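Local structure of spore coat polysaccharide biosynthesis protein SpsE (Bacillus subtilis, 1VLI) at residues 119-124 with 136-141; 159-164 with 183-188; 188-193 with 217-222. The protein probably makes a nine-carbon sialic-acid-type sugar, as an N-acylneuraminate-9-phosphate synthase would, in the pathway that builds the spore coat polysaccharide. All coordinates share one frame; numbering follows the deposited sequence.

Interaction 1 (119-124 with 136-141); sequences STVCDE and SAFKIA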
# COMPACT_ATOMS: atom_id res chain seq x y z
N SER A 119 -2.55 -7.45 5.53
CA SER A 119 -1.80 -6.33 6.09
C SER A 119 -0.79 -5.78 5.07
O SER A 119 -0.65 -6.29 3.95
CB SER A 119 -1.10 -6.78 7.36
OG SER A 119 -0.86 -5.67 8.19
N THR A 120 -0.03 -4.78 5.52
CA THR A 120 0.95 -4.07 4.70
C THR A 120 2.36 -4.28 5.21
O THR A 120 2.60 -4.23 6.43
CB THR A 120 0.63 -2.56 4.78
OG1 THR A 120 -0.73 -2.38 4.43
CG2 THR A 120 1.38 -1.77 3.74
N VAL A 121 3.29 -4.49 4.28
CA VAL A 121 4.71 -4.55 4.64
C VAL A 121 5.50 -3.36 4.10
O VAL A 121 5.15 -2.80 3.06
CB VAL A 121 5.37 -5.89 4.24
CG1 VAL A 121 4.63 -7.01 4.91
CG2 VAL A 121 5.36 -6.10 2.77
N CYS A 122 6.55 -2.98 4.82
CA CYS A 122 7.38 -1.84 4.42
C CYS A 122 8.90 -2.09 4.43
O CYS A 122 9.66 -1.16 4.20
CB CYS A 122 7.08 -0.63 5.31
SG CYS A 122 7.17 -1.03 7.07
N ASP A 123 9.33 -3.31 4.76
CA ASP A 123 10.73 -3.70 4.64
C ASP A 123 10.88 -5.21 4.67
O ASP A 123 9.89 -5.95 4.83
CB ASP A 123 11.61 -3.04 5.70
CG ASP A 123 10.98 -3.02 7.08
OD1 ASP A 123 10.58 -4.10 7.60
OD2 ASP A 123 10.90 -1.96 7.74
N GLU A 124 12.12 -5.66 4.51
CA GLU A 124 12.44 -7.09 4.51
C GLU A 124 11.94 -7.78 5.80
O GLU A 124 11.34 -8.86 5.74
CB GLU A 124 13.96 -7.27 4.27
CG GLU A 124 14.45 -6.93 2.85
CD GLU A 124 14.65 -5.41 2.51
OE1 GLU A 124 14.35 -4.51 3.35
OE2 GLU A 124 15.13 -5.11 1.37
N SER A 136 -2.29 -14.15 2.38
CA SER A 136 -2.92 -14.36 1.06
C SER A 136 -2.43 -13.37 -0.02
O SER A 136 -2.66 -13.55 -1.21
CB SER A 136 -4.45 -14.27 1.15
OG SER A 136 -4.98 -15.15 2.15
N ALA A 137 -1.74 -12.32 0.41
CA ALA A 137 -1.28 -11.27 -0.49
C ALA A 137 -0.50 -10.34 0.36
O ALA A 137 -0.67 -10.34 1.61
CB ALA A 137 -2.45 -10.52 -1.14
N PHE A 138 0.40 -9.61 -0.30
CA PHE A 138 1.19 -8.57 0.32
C PHE A 138 0.67 -7.27 -0.27
O PHE A 138 0.45 -7.16 -1.46
CB PHE A 138 2.66 -8.76 -0.01
CG PHE A 138 3.29 -9.95 0.64
CD1 PHE A 138 3.74 -9.89 1.97
CD2 PHE A 138 3.47 -11.14 -0.07
CE1 PHE A 138 4.35 -11.01 2.58
CE2 PHE A 138 4.07 -12.27 0.54
CZ PHE A 138 4.50 -12.21 1.87
N LYS A 139 0.45 -6.30 0.61
CA LYS A 139 -0.01 -4.99 0.28
C LYS A 139 1.20 -4.05 0.47
O LYS A 139 1.94 -4.18 1.41
CB LYS A 139 -1.24 -4.61 1.12
CG LYS A 139 -1.71 -3.14 0.93
CD LYS A 139 -2.63 -2.95 -0.27
CE LYS A 139 -2.91 -1.48 -0.57
NZ LYS A 139 -1.74 -0.77 -1.21
N ILE A 140 1.43 -3.16 -0.49
CA ILE A 140 2.54 -2.21 -0.42
C ILE A 140 1.91 -0.81 -0.50
O ILE A 140 1.06 -0.58 -1.32
CB ILE A 140 3.49 -2.42 -1.62
CG1 ILE A 140 3.96 -3.89 -1.73
CG2 ILE A 140 4.63 -1.38 -1.61
CD1 ILE A 140 4.97 -4.32 -0.72
N ALA A 141 2.31 0.09 0.39
CA ALA A 141 1.81 1.46 0.42
C ALA A 141 2.43 2.28 -0.72
O ALA A 141 3.48 1.90 -1.29
CB ALA A 141 2.18 2.13 1.80
O HOH W 1 -1.45 -9.41 4.01
O HOH W 2 4.38 -0.40 2.53
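The carbonyl oxygen of Lys139 is gripped twice by the opposing backbone: Val121 N donates to Lys139 O over 3.2 Å with an N-H...O angle of 157°, and the CA-H of Thr120 leans on the same oxygen, Thr120 CA to Lys139 O being 3.4 Å. This single beta bridge, Thr120 with Lys139, closes the parallel barrel of the NeuB-type TIM-barrel fold, between the loop that follows strand 116-118 and strand 138-140. Direct bonding is confined to the middle of the contact, and a water takes over on either side of it. Water 1 accepts from Ser119 N and donates to Ala137 O, 2.7 Å from each, while water 2 donates to Val121 O at 2.6 Å and accepts from Ala141 N. Away from the barrel interior, the CG2 branch of Val121 drops across the end of Ile140, with CG2 to Ile140 CD1 at 3.9 Å, and also approaches the Phe138 ring obliquely near CD1; helices 124-131 and 148-155 cover this apolar patch. On the other face, Thr120 and Lys139 run side by side, and Thr120 OG1 touches Lys139 CG at 3.7 Å. Zinc lies about 8 Å from the Lys139 side chain. The lysine leaves the backbone with CG anti to its N, then folds at chi2 (85°) and again at chi4 (75°). That double bend brings the ammonium group, also hydrogen-bonded to Ser164 OG of adjacent strand 161-164, back over its own strand and sets Lys139 NZ 2.8 Å from Ile140 O, above the carbonyl plane.

Interaction 2 (159-164 with 183-188); sequences RPMIFS and EGNNQI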
# COMPACT_ATOMS: atom_id res chain seq x y z
N ARG A 159 3.46 -14.82 -3.72
CA ARG A 159 2.10 -14.51 -3.41
C ARG A 159 1.65 -13.28 -4.19
O ARG A 159 2.49 -12.51 -4.72
CB ARG A 159 1.97 -14.32 -1.91
CG ARG A 159 1.95 -15.65 -1.16
CD ARG A 159 0.69 -16.50 -1.49
NE ARG A 159 0.81 -17.90 -1.10
CZ ARG A 159 1.40 -18.85 -1.84
NH1 ARG A 159 1.93 -18.56 -3.03
NH2 ARG A 159 1.46 -20.09 -1.38
N PRO A 160 0.34 -13.11 -4.30
CA PRO A 160 -0.19 -11.91 -4.90
C PRO A 160 0.37 -10.62 -4.29
O PRO A 160 0.71 -10.56 -3.11
CB PRO A 160 -1.69 -12.04 -4.63
CG PRO A 160 -1.90 -13.50 -4.66
CD PRO A 160 -0.73 -14.05 -3.92
N MSE A 161 0.46 -9.59 -5.12
CA MSE A 161 0.98 -8.32 -4.67
C MSE A 161 0.08 -7.20 -5.07
O MSE A 161 -0.37 -7.15 -6.23
CB MSE A 161 2.34 -8.17 -5.20
CG MSE A 161 3.25 -8.99 -4.33
SE MSE A 161 5.05 -8.85 -4.65
CE MSE A 161 5.42 -6.93 -4.23
N ILE A 162 -0.26 -6.36 -4.11
CA ILE A 162 -1.13 -5.21 -4.37
C ILE A 162 -0.34 -3.97 -4.07
O ILE A 162 0.12 -3.82 -2.93
CB ILE A 162 -2.35 -5.22 -3.46
CG1 ILE A 162 -3.07 -6.57 -3.53
CG2 ILE A 162 -3.31 -4.08 -3.82
CD1 ILE A 162 -4.10 -6.75 -2.44
N PHE A 163 -0.13 -3.11 -5.07
CA PHE A 163 0.61 -1.88 -4.76
C PHE A 163 -0.15 -0.61 -5.09
O PHE A 163 -0.94 -0.57 -6.02
CB PHE A 163 2.06 -1.92 -5.25
CG PHE A 163 2.23 -1.77 -6.74
CD1 PHE A 163 2.28 -0.49 -7.35
CD2 PHE A 163 2.42 -2.90 -7.54
CE1 PHE A 163 2.50 -0.36 -8.69
CE2 PHE A 163 2.62 -2.76 -8.92
CZ PHE A 163 2.68 -1.49 -9.49
N SER A 164 0.05 0.41 -4.27
CA SER A 164 -0.70 1.62 -4.38
C SER A 164 0.12 2.67 -5.12
O SER A 164 1.34 2.56 -5.22
CB SER A 164 -1.10 2.07 -2.99
OG SER A 164 -2.34 1.48 -2.64
N GLU A 183 11.02 -11.13 -11.30
CA GLU A 183 11.30 -12.22 -10.35
C GLU A 183 10.43 -13.45 -10.57
O GLU A 183 10.46 -14.38 -9.77
CB GLU A 183 11.15 -11.75 -8.90
CG GLU A 183 12.10 -10.64 -8.48
CD GLU A 183 13.56 -10.94 -8.79
OE1 GLU A 183 14.03 -12.05 -8.43
OE2 GLU A 183 14.25 -10.07 -9.38
N GLY A 184 9.66 -13.45 -11.64
CA GLY A 184 8.78 -14.55 -11.97
C GLY A 184 7.38 -14.49 -11.37
O GLY A 184 6.59 -15.41 -11.56
N ASN A 185 7.06 -13.42 -10.65
CA ASN A 185 5.73 -13.27 -10.07
C ASN A 185 4.85 -12.39 -10.97
O ASN A 185 5.14 -11.22 -11.16
CB ASN A 185 5.86 -12.68 -8.67
CG ASN A 185 4.56 -12.77 -7.88
OD1 ASN A 185 3.50 -12.90 -8.45
ND2 ASN A 185 4.66 -12.69 -6.55
N ASN A 186 3.77 -12.95 -11.50
CA ASN A 186 2.86 -12.19 -12.35
C ASN A 186 1.46 -11.98 -11.78
O ASN A 186 0.56 -11.64 -12.53
CB ASN A 186 2.84 -12.71 -13.82
CG ASN A 186 2.33 -14.13 -13.94
N GLN A 187 1.31 -12.11 -10.46
CA GLN A 187 0.02 -11.89 -9.76
C GLN A 187 -0.00 -10.51 -9.11
O GLN A 187 0.16 -10.38 -7.89
CB GLN A 187 -0.21 -12.96 -8.69
CG GLN A 187 0.25 -14.35 -9.10
CD GLN A 187 0.56 -15.25 -7.91
OE1 GLN A 187 -0.36 -15.87 -7.39
NE2 GLN A 187 1.85 -15.31 -7.48
N ILE A 188 -0.18 -9.48 -9.94
CA ILE A 188 0.01 -8.08 -9.53
C ILE A 188 -1.30 -7.32 -9.67
O ILE A 188 -2.02 -7.53 -10.64
CB ILE A 188 1.07 -7.44 -10.41
CG1 ILE A 188 2.38 -8.19 -10.28
CG2 ILE A 188 1.26 -5.96 -10.09
CD1 ILE A 188 3.40 -7.82 -11.35
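An Asx turn at Asn185 leads the chain from helix 170-181 into strand 188-193, and the same side chain ties that turn to Arg159, just before strand 161-164. A chi1 of -167° swings the amide of Asn185 away from its own N and across to the other segment. There Asn185 ND2 donates to Arg159 O over 2.8 Å, with the acceptor almost in the amide plane; Ala155 O takes a second bond from this nitrogen. The other end of the amide is held as well: Gln187 N closes the turn on Asn185 OD1 at 3.1 Å, nearly straight at 169°, and Gln187 NE2 reaches the same oxygen from the opposite face. With its oxygen held from both faces and its nitrogen bonded twice, the amide has little scope to rotate. Gln187 NE2 also bonds to Asn158 O, and its partner OE1 rests against the proline ring, 3.9 Å from Pro160 CG. Strand pairing then begins with Met161 N donating to Gln187 O over 2.9 Å, followed by a CA-H contact from Ile188 CA to Met161 O. Further on, Ile188 CG2 approaches the Phe163 ring obliquely, 3.7 Å from CE2; Trp177 and Ile180 of helix 170-181 pack on Ile188. Strand, covering helix and a turn into the adjacent parallel strand form the beta-alpha-beta crossover that recurs around a TIM barrel.

Interaction 3 (188-193 with 217-222); sequences IAIMHC and PEAVIG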
# COMPACT_ATOMS: atom_id res chain seq x y z
N ILE A 188 -0.18 -9.48 -9.94
CA ILE A 188 0.01 -8.08 -9.53
C ILE A 188 -1.30 -7.32 -9.67
O ILE A 188 -2.02 -7.53 -10.64
CB ILE A 188 1.07 -7.44 -10.41
CG1 ILE A 188 2.38 -8.19 -10.28
CG2 ILE A 188 1.26 -5.96 -10.09
CD1 ILE A 188 3.40 -7.82 -11.35
N ALA A 189 -1.62 -6.49 -8.67
CA ALA A 189 -2.77 -5.57 -8.71
C ALA A 189 -2.23 -4.18 -8.39
O ALA A 189 -1.39 -4.04 -7.49
CB ALA A 189 -3.85 -5.96 -7.72
N ILE A 190 -2.71 -3.18 -9.11
CA ILE A 190 -2.19 -1.80 -9.01
C ILE A 190 -3.35 -0.94 -8.56
O ILE A 190 -4.36 -0.90 -9.25
CB ILE A 190 -1.68 -1.33 -10.40
CG1 ILE A 190 -0.61 -2.30 -10.94
CG2 ILE A 190 -1.15 0.11 -10.33
CD1 ILE A 190 0.03 -1.87 -12.24
N MSE A 191 -3.25 -0.27 -7.40
CA MSE A 191 -4.34 0.56 -6.92
C MSE A 191 -4.09 2.02 -7.31
O MSE A 191 -3.02 2.54 -7.07
CB MSE A 191 -4.50 0.49 -5.42
CG MSE A 191 -4.55 -0.97 -4.82
SE MSE A 191 -6.15 -1.89 -5.35
CE MSE A 191 -7.40 -1.12 -4.07
N HIS A 192 -5.07 2.67 -7.90
CA HIS A 192 -5.08 4.12 -8.00
C HIS A 192 -5.53 4.66 -6.67
O HIS A 192 -6.32 4.03 -5.99
CB HIS A 192 -6.03 4.57 -9.11
CG HIS A 192 -6.25 6.05 -9.15
ND1 HIS A 192 -5.22 6.96 -9.18
CD2 HIS A 192 -7.39 6.78 -9.15
CE1 HIS A 192 -5.71 8.18 -9.23
NE2 HIS A 192 -7.03 8.10 -9.22
N CYS A 193 -5.09 5.86 -6.33
CA CYS A 193 -5.21 6.31 -4.97
C CYS A 193 -4.84 7.78 -4.84
O CYS A 193 -3.94 8.24 -5.53
CB CYS A 193 -4.22 5.48 -4.16
SG CYS A 193 -4.27 5.85 -2.44
N PRO A 217 -1.99 -4.28 -19.34
CA PRO A 217 -3.13 -5.13 -19.57
C PRO A 217 -2.99 -6.50 -18.90
O PRO A 217 -3.95 -7.26 -18.88
CB PRO A 217 -3.20 -5.23 -21.11
CG PRO A 217 -1.80 -5.18 -21.52
CD PRO A 217 -1.13 -4.21 -20.53
N GLU A 218 -1.83 -6.80 -18.34
CA GLU A 218 -1.71 -8.03 -17.53
C GLU A 218 -1.82 -7.79 -16.02
O GLU A 218 -1.74 -8.74 -15.23
CB GLU A 218 -0.40 -8.77 -17.84
CG GLU A 218 -0.45 -9.65 -19.08
CD GLU A 218 0.94 -10.11 -19.48
OE1 GLU A 218 1.42 -11.14 -18.92
OE2 GLU A 218 1.56 -9.44 -20.34
N ALA A 219 -1.95 -6.53 -15.61
CA ALA A 219 -2.17 -6.20 -14.21
C ALA A 219 -3.68 -6.11 -14.02
O ALA A 219 -4.42 -5.91 -15.01
CB ALA A 219 -1.52 -4.90 -13.87
N VAL A 220 -4.13 -6.34 -12.77
CA VAL A 220 -5.51 -6.07 -12.37
C VAL A 220 -5.49 -4.72 -11.68
O VAL A 220 -4.66 -4.50 -10.81
CB VAL A 220 -6.05 -7.12 -11.33
CG1 VAL A 220 -7.52 -6.84 -11.08
CG2 VAL A 220 -5.85 -8.54 -11.83
N ILE A 221 -6.43 -3.84 -12.01
CA ILE A 221 -6.42 -2.45 -11.51
C ILE A 221 -7.53 -2.22 -10.49
O ILE A 221 -8.69 -2.56 -10.75
CB ILE A 221 -6.56 -1.43 -12.70
CG1 ILE A 221 -5.50 -1.65 -13.78
CG2 ILE A 221 -6.43 0.03 -12.22
CD1 ILE A 221 -4.18 -1.12 -13.43
N GLY A 222 -7.19 -1.64 -9.34
CA GLY A 222 -8.21 -1.19 -8.38
C GLY A 222 -8.20 0.29 -8.02
O GLY A 222 -7.59 1.15 -8.74
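Met191 and Gly222 fit together as bump and hollow: the selenium of the selenomethionine settles against the bare backbone of the glycine, Met191 SE lying 3.7 Å from Gly222 CA. The fit belongs to a beta-alpha-beta unit of the TIM barrel, in which parallel strands 188-193 and 220-225 are joined through helix 208-215. Bends at chi2 (-68°) and chi3 (-80°) curl the Met191 chain over its neighbour instead of letting it extend away from the sheet. Ala189 and Val220 lie two residues back, on the same face, where the small methyl of Ala189 lies low beside the branched valine, CB to CB 4.4 Å. On the reverse face the isoleucines interlock. Here the long branch of Ile190 reaches back toward the start of the opposing segment and ends on the methyl of Ala219, with Ile190 CD1 to Ala219 CB at 3.8 Å. Ile221 CD1 in turn comes in against the root of the same side chain, 3.9 Å from Ile190 CB, so that Ile190 is met at both its base and its tip. Helix 208-215 covers Ile221, and Val173 of helix 170-181 touches Ile190. Beneath these side chains the backbones alternate as donor and acceptor, with Val220 N to Ile188 O, Ile190 N to Val220 O at 2.9 Å and Gly222 N to Ile190 O. The last bond differs in direction: His192 N lies 3.1 Å from Gly222 O but well above the carbonyl plane, about 50° out of it.

How the interactions relate
The three contacts follow one another along the chain and around one parallel sheet, in the strand order 138-140, 161-164, 188-193, 220-225. Interactions 1 and 2 have centres about 11 Å apart and meet where strands 138-140 and 161-164 pair, through Ile140 N and Ile162 O. Interactions 2 and 3, about 10 Å apart, share Ile188 and are joined by the pairing of strands 161-164 and 188-193. Interaction 1 is the seam, where the chain just past strand 116-118 meets strand 138-140, the outermost strands of the sheet; the others continue the wall. Together they cover three of the barrel's eight strand junctions; its zinc is bound by His226 and His248, at the C-terminal strand ends.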